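Local coordinates for protein GH59 galactosidase (Clostridium cellulolyticum, PDB 2V4V) that binds xylose through its family 6 carbohydrate-binding module, the part present here of a larger glycoside hydrolase that probably acts on plant cell wall polysaccharides, at residues D37-D48 and V102-F112; V83-Y92 and G117-F125. All blocks are in the same frame, centred on the assembly; numbering follows the deposited sequence.

Contact 1: residues D37-D48 and V102-F112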
# COMPACT_ATOMS: atom_id res chain seq x y z
N ASP A 37 7.54 8.50 -1.88
CA ASP A 37 7.94 7.19 -2.41
C ASP A 37 6.69 6.46 -2.90
O ASP A 37 5.59 6.83 -2.52
CB ASP A 37 8.63 6.37 -1.31
CG ASP A 37 10.02 6.91 -0.91
OD1 ASP A 37 10.61 7.78 -1.66
OD2 ASP A 37 10.49 6.43 0.17
N TYR A 38 6.86 5.44 -3.75
CA TYR A 38 5.69 4.65 -4.14
C TYR A 38 6.08 3.27 -4.65
O TYR A 38 7.24 3.02 -4.98
CB TYR A 38 4.84 5.40 -5.18
CG TYR A 38 5.56 5.68 -6.49
CD1 TYR A 38 5.66 4.70 -7.49
CD2 TYR A 38 6.08 6.94 -6.73
CE1 TYR A 38 6.31 5.00 -8.71
CE2 TYR A 38 6.72 7.24 -7.96
CZ TYR A 38 6.83 6.27 -8.93
OH TYR A 38 7.47 6.65 -10.11
N THR A 39 5.10 2.37 -4.70
CA THR A 39 5.29 1.11 -5.38
C THR A 39 4.15 0.98 -6.39
O THR A 39 3.08 1.60 -6.22
CB THR A 39 5.27 -0.13 -4.41
OG1 THR A 39 4.13 -0.08 -3.56
CG2 THR A 39 6.54 -0.18 -3.56
N VAL A 40 4.37 0.12 -7.38
CA VAL A 40 3.41 -0.05 -8.49
C VAL A 40 3.13 -1.55 -8.70
O VAL A 40 4.07 -2.35 -8.70
CB VAL A 40 3.99 0.47 -9.83
CG1 VAL A 40 2.84 0.50 -10.90
CG2 VAL A 40 4.73 1.80 -9.68
N TYR A 41 1.86 -1.91 -8.89
CA TYR A 41 1.46 -3.28 -9.14
C TYR A 41 0.66 -3.31 -10.47
O TYR A 41 -0.38 -2.79 -10.52
CB TYR A 41 0.63 -3.80 -7.92
CG TYR A 41 1.40 -3.57 -6.64
CD1 TYR A 41 1.38 -2.35 -6.00
CD2 TYR A 41 2.22 -4.54 -6.14
CE1 TYR A 41 2.15 -2.13 -4.91
CE2 TYR A 41 2.95 -4.34 -5.03
CZ TYR A 41 2.97 -3.12 -4.42
OH TYR A 41 3.75 -2.91 -3.32
N ASN A 42 1.25 -3.90 -11.51
CA ASN A 42 0.64 -3.81 -12.83
C ASN A 42 -0.54 -4.75 -13.00
O ASN A 42 -0.58 -5.85 -12.43
CB ASN A 42 1.66 -4.13 -13.93
CG ASN A 42 2.73 -3.06 -14.09
OD1 ASN A 42 2.72 -2.03 -13.42
ND2 ASN A 42 3.70 -3.33 -14.97
N ASN A 43 -1.46 -4.32 -13.86
CA ASN A 43 -2.51 -5.21 -14.35
C ASN A 43 -3.32 -5.84 -13.24
O ASN A 43 -3.51 -7.08 -13.19
CB ASN A 43 -1.89 -6.33 -15.19
CG ASN A 43 -1.10 -5.81 -16.36
OD1 ASN A 43 -1.41 -4.74 -16.89
ND2 ASN A 43 -0.04 -6.54 -16.75
N VAL A 44 -3.77 -5.00 -12.33
CA VAL A 44 -4.67 -5.45 -11.27
C VAL A 44 -6.12 -5.38 -11.79
O VAL A 44 -6.55 -4.35 -12.32
CB VAL A 44 -4.54 -4.59 -10.01
CG1 VAL A 44 -5.53 -5.03 -8.97
CG2 VAL A 44 -3.10 -4.65 -9.42
N ASP A 45 -6.83 -6.49 -11.64
CA ASP A 45 -8.21 -6.58 -12.15
C ASP A 45 -9.18 -6.34 -11.00
O ASP A 45 -9.25 -7.13 -10.07
CB ASP A 45 -8.44 -7.97 -12.76
CG ASP A 45 -9.78 -8.11 -13.48
OD1 ASP A 45 -10.61 -7.15 -13.48
OD2 ASP A 45 -9.98 -9.20 -14.05
N PHE A 46 -9.90 -5.22 -11.08
CA PHE A 46 -10.89 -4.86 -10.10
C PHE A 46 -12.27 -5.45 -10.35
O PHE A 46 -13.15 -5.33 -9.49
CB PHE A 46 -11.06 -3.33 -10.06
CG PHE A 46 -9.91 -2.66 -9.39
CD1 PHE A 46 -9.92 -2.47 -8.00
CD2 PHE A 46 -8.74 -2.35 -10.13
CE1 PHE A 46 -8.81 -1.88 -7.36
CE2 PHE A 46 -7.65 -1.77 -9.53
CZ PHE A 46 -7.67 -1.52 -8.14
N GLY A 47 -12.46 -6.06 -11.52
CA GLY A 47 -13.81 -6.50 -11.93
C GLY A 47 -14.81 -5.37 -11.74
O GLY A 47 -14.54 -4.20 -12.07
N ASP A 48 -15.95 -5.71 -11.13
CA ASP A 48 -16.97 -4.71 -10.79
C ASP A 48 -17.47 -5.07 -9.40
O ASP A 48 -18.21 -6.06 -9.24
CB ASP A 48 -18.10 -4.74 -11.84
CG ASP A 48 -19.42 -4.17 -11.34
OD1 ASP A 48 -20.44 -4.91 -11.45
OD2 ASP A 48 -19.44 -3.00 -10.86
N VAL A 102 -14.64 1.42 -9.01
CA VAL A 102 -13.86 1.35 -10.22
C VAL A 102 -14.08 0.02 -10.93
O VAL A 102 -14.56 -0.95 -10.32
CB VAL A 102 -12.38 1.69 -9.97
CG1 VAL A 102 -11.63 0.48 -9.58
CG2 VAL A 102 -11.78 2.30 -11.23
N THR A 103 -13.75 -0.02 -12.21
CA THR A 103 -13.93 -1.23 -13.01
C THR A 103 -12.61 -1.60 -13.66
O THR A 103 -11.67 -0.81 -13.70
CB THR A 103 -14.99 -1.03 -14.11
OG1 THR A 103 -14.76 0.22 -14.78
CG2 THR A 103 -16.39 -1.02 -13.50
N GLY A 104 -12.54 -2.83 -14.17
CA GLY A 104 -11.53 -3.18 -15.16
C GLY A 104 -10.13 -3.30 -14.59
O GLY A 104 -9.93 -3.36 -13.38
N LYS A 105 -9.17 -3.33 -15.51
CA LYS A 105 -7.77 -3.60 -15.20
C LYS A 105 -7.01 -2.28 -15.14
O LYS A 105 -7.15 -1.42 -16.01
CB LYS A 105 -7.20 -4.48 -16.31
CG LYS A 105 -7.69 -5.92 -16.30
CD LYS A 105 -9.06 -6.03 -17.00
CE LYS A 105 -9.42 -7.46 -17.44
NZ LYS A 105 -10.92 -7.54 -17.62
N HIS A 106 -6.22 -2.10 -14.07
CA HIS A 106 -5.43 -0.89 -13.91
C HIS A 106 -4.11 -1.20 -13.23
O HIS A 106 -4.03 -2.17 -12.49
CB HIS A 106 -6.21 0.08 -13.04
CG HIS A 106 -7.41 0.62 -13.74
ND1 HIS A 106 -8.70 0.12 -13.58
CD2 HIS A 106 -7.50 1.61 -14.65
CE1 HIS A 106 -9.53 0.80 -14.36
NE2 HIS A 106 -8.83 1.70 -15.03
N ASP A 107 -3.10 -0.38 -13.50
CA ASP A 107 -1.87 -0.50 -12.70
C ASP A 107 -2.11 0.29 -11.41
O ASP A 107 -2.56 1.45 -11.45
CB ASP A 107 -0.65 0.05 -13.39
CG ASP A 107 -0.39 -0.61 -14.76
OD1 ASP A 107 -0.74 -1.79 -14.95
OD2 ASP A 107 0.21 0.08 -15.60
N VAL A 108 -1.79 -0.33 -10.26
CA VAL A 108 -2.12 0.30 -9.01
C VAL A 108 -0.84 0.92 -8.43
O VAL A 108 0.13 0.18 -8.20
CB VAL A 108 -2.73 -0.70 -8.00
CG1 VAL A 108 -2.77 -0.11 -6.62
CG2 VAL A 108 -4.16 -1.09 -8.43
N TYR A 109 -0.89 2.24 -8.17
CA TYR A 109 0.23 2.93 -7.51
C TYR A 109 -0.15 3.17 -6.08
O TYR A 109 -1.16 3.83 -5.82
CB TYR A 109 0.50 4.29 -8.17
CG TYR A 109 1.14 4.13 -9.53
CD1 TYR A 109 2.48 4.52 -9.75
CD2 TYR A 109 0.42 3.59 -10.61
CE1 TYR A 109 3.08 4.38 -11.02
CE2 TYR A 109 1.00 3.44 -11.86
CZ TYR A 109 2.33 3.82 -12.06
OH TYR A 109 2.88 3.66 -13.33
N LEU A 110 0.66 2.64 -5.16
CA LEU A 110 0.52 2.99 -3.75
C LEU A 110 1.56 4.08 -3.46
O LEU A 110 2.76 3.82 -3.49
CB LEU A 110 0.70 1.77 -2.86
CG LEU A 110 -0.21 0.57 -3.16
CD1 LEU A 110 0.07 -0.48 -2.11
CD2 LEU A 110 -1.71 1.01 -3.12
N VAL A 111 1.08 5.31 -3.23
CA VAL A 111 1.91 6.49 -3.12
C VAL A 111 1.91 6.92 -1.66
O VAL A 111 0.85 7.10 -1.04
CB VAL A 111 1.43 7.64 -4.03
CG1 VAL A 111 2.38 8.84 -3.92
CG2 VAL A 111 1.34 7.16 -5.50
N PHE A 112 3.10 6.98 -1.06
CA PHE A 112 3.18 7.09 0.40
C PHE A 112 3.38 8.54 0.77
O PHE A 112 4.34 9.18 0.32
CB PHE A 112 4.34 6.22 0.90
CG PHE A 112 4.28 4.79 0.36
CD1 PHE A 112 3.09 4.05 0.51
CD2 PHE A 112 5.36 4.23 -0.29
CE1 PHE A 112 3.00 2.73 -0.00
CE2 PHE A 112 5.31 2.92 -0.79
CZ PHE A 112 4.12 2.16 -0.64
O HOH W 1 -12.59 -7.54 -15.22
O HOH W 2 -14.49 -3.05 -8.76
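Phe46 and Val108 meet on the sheet face that carries Val44, with CZ of the ring 3.5 Å from the CG2 methyl of Val108. Val102 CG1 lies over one face of the same phenyl ring, a CH-pi contact with 3.9 Å between the methyl and the ring centroid. Further along this face Tyr41 CE1 touches Leu110 CD1, the two side chains crossing nearly at right angles, while the Tyr41 hydroxyl receives a hydrogen bond from Thr39 OG1 and is also bonded to the Ala9 carbonyl. Phe125 and Phe127 of the facing sheet meet Tyr41 and Phe46 edge-to-face. The arrangement is that of a beta-sandwich, the fold of family 6 carbohydrate-binding modules: residues 38-48 and 105-112 run antiparallel in its five-stranded sheet, paired through bonds such as Leu110 N to Thr39 O (2.8 Å). A beta bulge between Tyr41 and Val44 shifts the register by one residue. There the carboxylate of Asp107 replaces a backbone acceptor, its OD1 taking the Asn43 N-H at 2.8 Å on the lone pair turned away from OD2. The reverse face has a close patch of its own, where Val40, with CG1 anti to its backbone N (chi1 -170°), lays that methyl 3.6 Å from the centroid of the Tyr109 ring. Its solvent-side end is looser: Asp45 OD2 and Lys105 NZ, 4.0 Å apart, form no salt bridge; a water joins Asp45 OD1 to NZ, and OD1 also accepts the Gly47 N-H in an Asx turn.

Contact 2: residues V83-Y92 and G117-F125. With NA (sodium ion), chain C; XYP (beta-D-xylopyranose), chain B.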
# COMPACT_ATOMS: atom_id res chain seq x y z
N VAL A 83 -2.55 5.40 8.00
CA VAL A 83 -1.71 4.45 8.75
C VAL A 83 -1.20 5.09 10.04
O VAL A 83 -0.71 6.22 9.97
CB VAL A 83 -0.46 4.03 7.91
CG1 VAL A 83 0.48 3.21 8.76
CG2 VAL A 83 -0.88 3.30 6.60
N ALA A 84 -1.31 4.39 11.16
CA ALA A 84 -0.93 4.93 12.45
C ALA A 84 0.21 4.12 13.07
O ALA A 84 0.36 2.93 12.79
CB ALA A 84 -2.12 4.97 13.39
N GLY A 85 1.00 4.78 13.90
CA GLY A 85 2.16 4.15 14.55
C GLY A 85 1.74 2.84 15.20
O GLY A 85 0.58 2.66 15.65
N THR A 86 2.67 1.89 15.29
CA THR A 86 2.41 0.62 16.00
C THR A 86 3.46 0.39 17.10
O THR A 86 3.45 -0.67 17.78
CB THR A 86 2.49 -0.59 15.05
OG1 THR A 86 3.80 -0.64 14.47
CG2 THR A 86 1.43 -0.48 13.97
N GLY A 87 4.33 1.37 17.25
CA GLY A 87 5.37 1.31 18.27
C GLY A 87 6.66 0.58 17.86
O GLY A 87 7.65 0.55 18.64
N ASP A 88 6.66 -0.07 16.70
CA ASP A 88 7.84 -0.81 16.30
C ASP A 88 7.80 -1.04 14.80
O ASP A 88 6.73 -1.27 14.27
CB ASP A 88 7.87 -2.15 17.02
CG ASP A 88 9.21 -2.86 16.88
OD1 ASP A 88 10.10 -2.57 17.72
OD2 ASP A 88 9.38 -3.67 15.95
N TRP A 89 8.97 -1.00 14.14
CA TRP A 89 9.00 -1.23 12.70
C TRP A 89 8.57 -2.62 12.26
O TRP A 89 8.32 -2.83 11.07
CB TRP A 89 10.42 -1.00 12.13
CG TRP A 89 10.81 0.46 12.14
CD1 TRP A 89 11.87 1.03 12.81
CD2 TRP A 89 10.14 1.54 11.47
NE1 TRP A 89 11.89 2.40 12.60
CE2 TRP A 89 10.84 2.74 11.78
CE3 TRP A 89 9.00 1.62 10.65
CZ2 TRP A 89 10.45 3.99 11.28
CZ3 TRP A 89 8.63 2.88 10.12
CH2 TRP A 89 9.33 4.04 10.46
N GLN A 90 8.53 -3.56 13.20
CA GLN A 90 8.18 -4.95 12.87
C GLN A 90 7.03 -5.52 13.71
O GLN A 90 6.90 -6.74 13.83
CB GLN A 90 9.44 -5.85 12.92
CG GLN A 90 10.52 -5.46 11.90
CD GLN A 90 10.08 -5.72 10.44
OE1 GLN A 90 9.15 -6.50 10.18
NE2 GLN A 90 10.76 -5.07 9.50
N THR A 91 6.16 -4.63 14.24
CA THR A 91 4.90 -5.04 14.85
C THR A 91 3.79 -4.49 13.97
O THR A 91 3.67 -3.27 13.83
CB THR A 91 4.80 -4.42 16.23
OG1 THR A 91 5.83 -4.97 17.08
CG2 THR A 91 3.39 -4.65 16.83
N TYR A 92 3.06 -5.41 13.32
CA TYR A 92 2.10 -5.05 12.26
C TYR A 92 0.67 -4.99 12.77
O TYR A 92 0.31 -5.64 13.76
CB TYR A 92 2.21 -5.97 11.04
CG TYR A 92 3.55 -5.86 10.36
CD1 TYR A 92 3.69 -5.18 9.15
CD2 TYR A 92 4.72 -6.39 10.97
CE1 TYR A 92 4.91 -5.05 8.53
CE2 TYR A 92 5.98 -6.27 10.35
CZ TYR A 92 6.07 -5.57 9.13
OH TYR A 92 7.29 -5.40 8.47
N GLY A 117 10.59 12.12 7.78
CA GLY A 117 11.09 10.87 8.34
C GLY A 117 10.45 9.66 7.69
O GLY A 117 9.74 9.78 6.70
N TYR A 118 10.70 8.47 8.25
CA TYR A 118 10.13 7.26 7.69
C TYR A 118 8.69 7.11 8.16
O TYR A 118 8.36 7.46 9.32
CB TYR A 118 10.93 6.10 8.18
CG TYR A 118 12.34 6.08 7.67
CD1 TYR A 118 12.63 5.90 6.31
CD2 TYR A 118 13.41 6.17 8.57
CE1 TYR A 118 13.95 5.85 5.86
CE2 TYR A 118 14.73 6.10 8.12
CZ TYR A 118 14.99 5.91 6.77
OH TYR A 118 16.31 5.84 6.34
N LEU A 119 7.85 6.59 7.26
CA LEU A 119 6.42 6.58 7.54
C LEU A 119 5.90 5.23 8.10
O LEU A 119 5.28 5.18 9.20
CB LEU A 119 5.64 6.96 6.27
CG LEU A 119 6.07 8.29 5.63
CD1 LEU A 119 5.19 8.50 4.46
CD2 LEU A 119 6.01 9.49 6.53
N PHE A 120 6.08 4.16 7.32
CA PHE A 120 5.59 2.84 7.77
C PHE A 120 6.23 1.80 6.86
O PHE A 120 6.88 2.18 5.84
CB PHE A 120 4.04 2.73 7.64
CG PHE A 120 3.48 3.37 6.34
CD1 PHE A 120 3.59 2.74 5.10
CD2 PHE A 120 2.92 4.67 6.38
CE1 PHE A 120 3.12 3.40 3.92
CE2 PHE A 120 2.45 5.31 5.24
CZ PHE A 120 2.53 4.68 4.03
N ASN A 121 6.14 0.54 7.29
CA ASN A 121 6.55 -0.63 6.48
C ASN A 121 5.26 -1.33 6.01
O ASN A 121 4.26 -1.37 6.77
CB ASN A 121 7.35 -1.63 7.33
CG ASN A 121 8.71 -1.11 7.75
OD1 ASN A 121 9.33 -1.59 8.74
ND2 ASN A 121 9.16 -0.09 7.04
N LEU A 122 5.29 -1.89 4.79
CA LEU A 122 4.08 -2.51 4.21
C LEU A 122 4.42 -3.95 3.91
O LEU A 122 5.35 -4.21 3.15
CB LEU A 122 3.66 -1.76 2.92
CG LEU A 122 2.51 -2.34 2.10
CD1 LEU A 122 1.16 -2.25 2.88
CD2 LEU A 122 2.42 -1.51 0.82
N ASN A 123 3.66 -4.88 4.51
CA ASN A 123 3.89 -6.29 4.30
C ASN A 123 3.12 -6.82 3.08
O ASN A 123 3.69 -7.36 2.12
CB ASN A 123 3.50 -7.03 5.60
CG ASN A 123 3.70 -8.54 5.52
OD1 ASN A 123 4.13 -9.09 4.49
ND2 ASN A 123 3.37 -9.23 6.62
N TRP A 124 1.81 -6.58 3.07
CA TRP A 124 0.94 -7.01 1.97
C TRP A 124 -0.32 -6.13 2.00
O TRP A 124 -0.52 -5.38 2.94
CB TRP A 124 0.60 -8.51 2.06
CG TRP A 124 -0.05 -8.96 3.32
CD1 TRP A 124 0.58 -9.51 4.41
CD2 TRP A 124 -1.44 -8.88 3.67
NE1 TRP A 124 -0.31 -9.80 5.40
CE2 TRP A 124 -1.57 -9.43 4.97
CE3 TRP A 124 -2.60 -8.46 2.99
CZ2 TRP A 124 -2.81 -9.52 5.63
CZ3 TRP A 124 -3.83 -8.53 3.65
CH2 TRP A 124 -3.91 -9.08 4.95
N PHE A 125 -1.13 -6.19 0.94
CA PHE A 125 -2.40 -5.48 0.99
C PHE A 125 -3.38 -6.27 0.14
O PHE A 125 -3.02 -7.19 -0.62
CB PHE A 125 -2.24 -4.06 0.42
CG PHE A 125 -1.72 -4.04 -0.99
CD1 PHE A 125 -2.62 -3.88 -2.03
CD2 PHE A 125 -0.36 -4.16 -1.28
CE1 PHE A 125 -2.20 -3.85 -3.34
CE2 PHE A 125 0.07 -4.14 -2.59
CZ PHE A 125 -0.83 -3.98 -3.61
NA NA C . 5.22 -9.18 2.31
O1 XYP B . 16.07 1.27 10.08
C1 XYP B . 15.04 1.28 9.10
C2 XYP B . 14.22 0.02 9.35
C3 XYP B . 13.06 -0.03 8.38
C4 XYP B . 12.31 1.29 8.37
C5 XYP B . 13.28 2.47 8.22
O2 XYP B . 14.98 -1.16 9.12
O3 XYP B . 12.18 -1.10 8.71
O4 XYP B . 11.39 1.35 7.30
O5 XYP B . 14.26 2.41 9.23
O HOH W 3 6.17 -11.45 2.00
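Trp89 sets its six-membered ring against the 117-125 segment, CH2 lying 3.5 Å from Tyr118 CB and CZ3 reaching Phe120 CA at the edge of the indole. With that rim wedged against the chain, a face of the indole is presented to the bound xylose, whose C4 lies 3.8 Å from Trp89 CD2. Tyr118 offers a second aromatic face from another direction: its side chain crosses that of Trp89 at about a right angle, and the sugar's C5 sits over the centre of its ring, 3.7 Å from CD2.

Asn121, the next most heavily covered residue, directs its amide into the angle between the Trp89 backbone and the sugar, close to O3 and O4 of the xylose. Glu21 OE2 and Phe32 N are also hydrogen-bonded to the xylose.

Tyr92 carries the contact along the strand. Its CE1 lies 3.8 Å from Asn123 CB, the two side chains crossing at about a right angle, and Tyr92 OH gives a hydrogen bond of 2.8 Å to Gln90 OE1. Asn123 extends its CG anti to the backbone N (chi1 180°), a conformation in which its OD1 and its own carbonyl O both bind the sodium ion, each at 2.4 Å. Glu8, Glu10 and Glu28 also bind the ion, and Glu25 accepts from Asn123 ND2.

No clear hydrogen bond joins the two segments, so van der Waals contact dominates their pairing; the aromatic faces laid against the pyranose are consistent with sugar recognition by stacking, with Glu21 and Phe32 N supplying hydrogen bonds.

Both contacts belong to one beta-sandwich, but they lie on opposite sides of its centre, about 21 Å apart between centres. Contact 1 is an antiparallel pairing of neighbouring strands within one sheet, interrupted by a beta bulge, held by backbone hydrogen bonds and only partly buried. Contact 2 is smaller and more buried, and joins a turn and strand start to a loop end and the strand after it, mostly through side chains; its Val83 closes strand 77-83 of the sheet that contains contact 1. They meet in the interior, where Phe112 packs on Phe120 and Leu110 on Leu122 and Phe125, so the sheet to which 37-48 and 102-112 belong underlies the strand whose beginning helps to form the sugar and sodium sites.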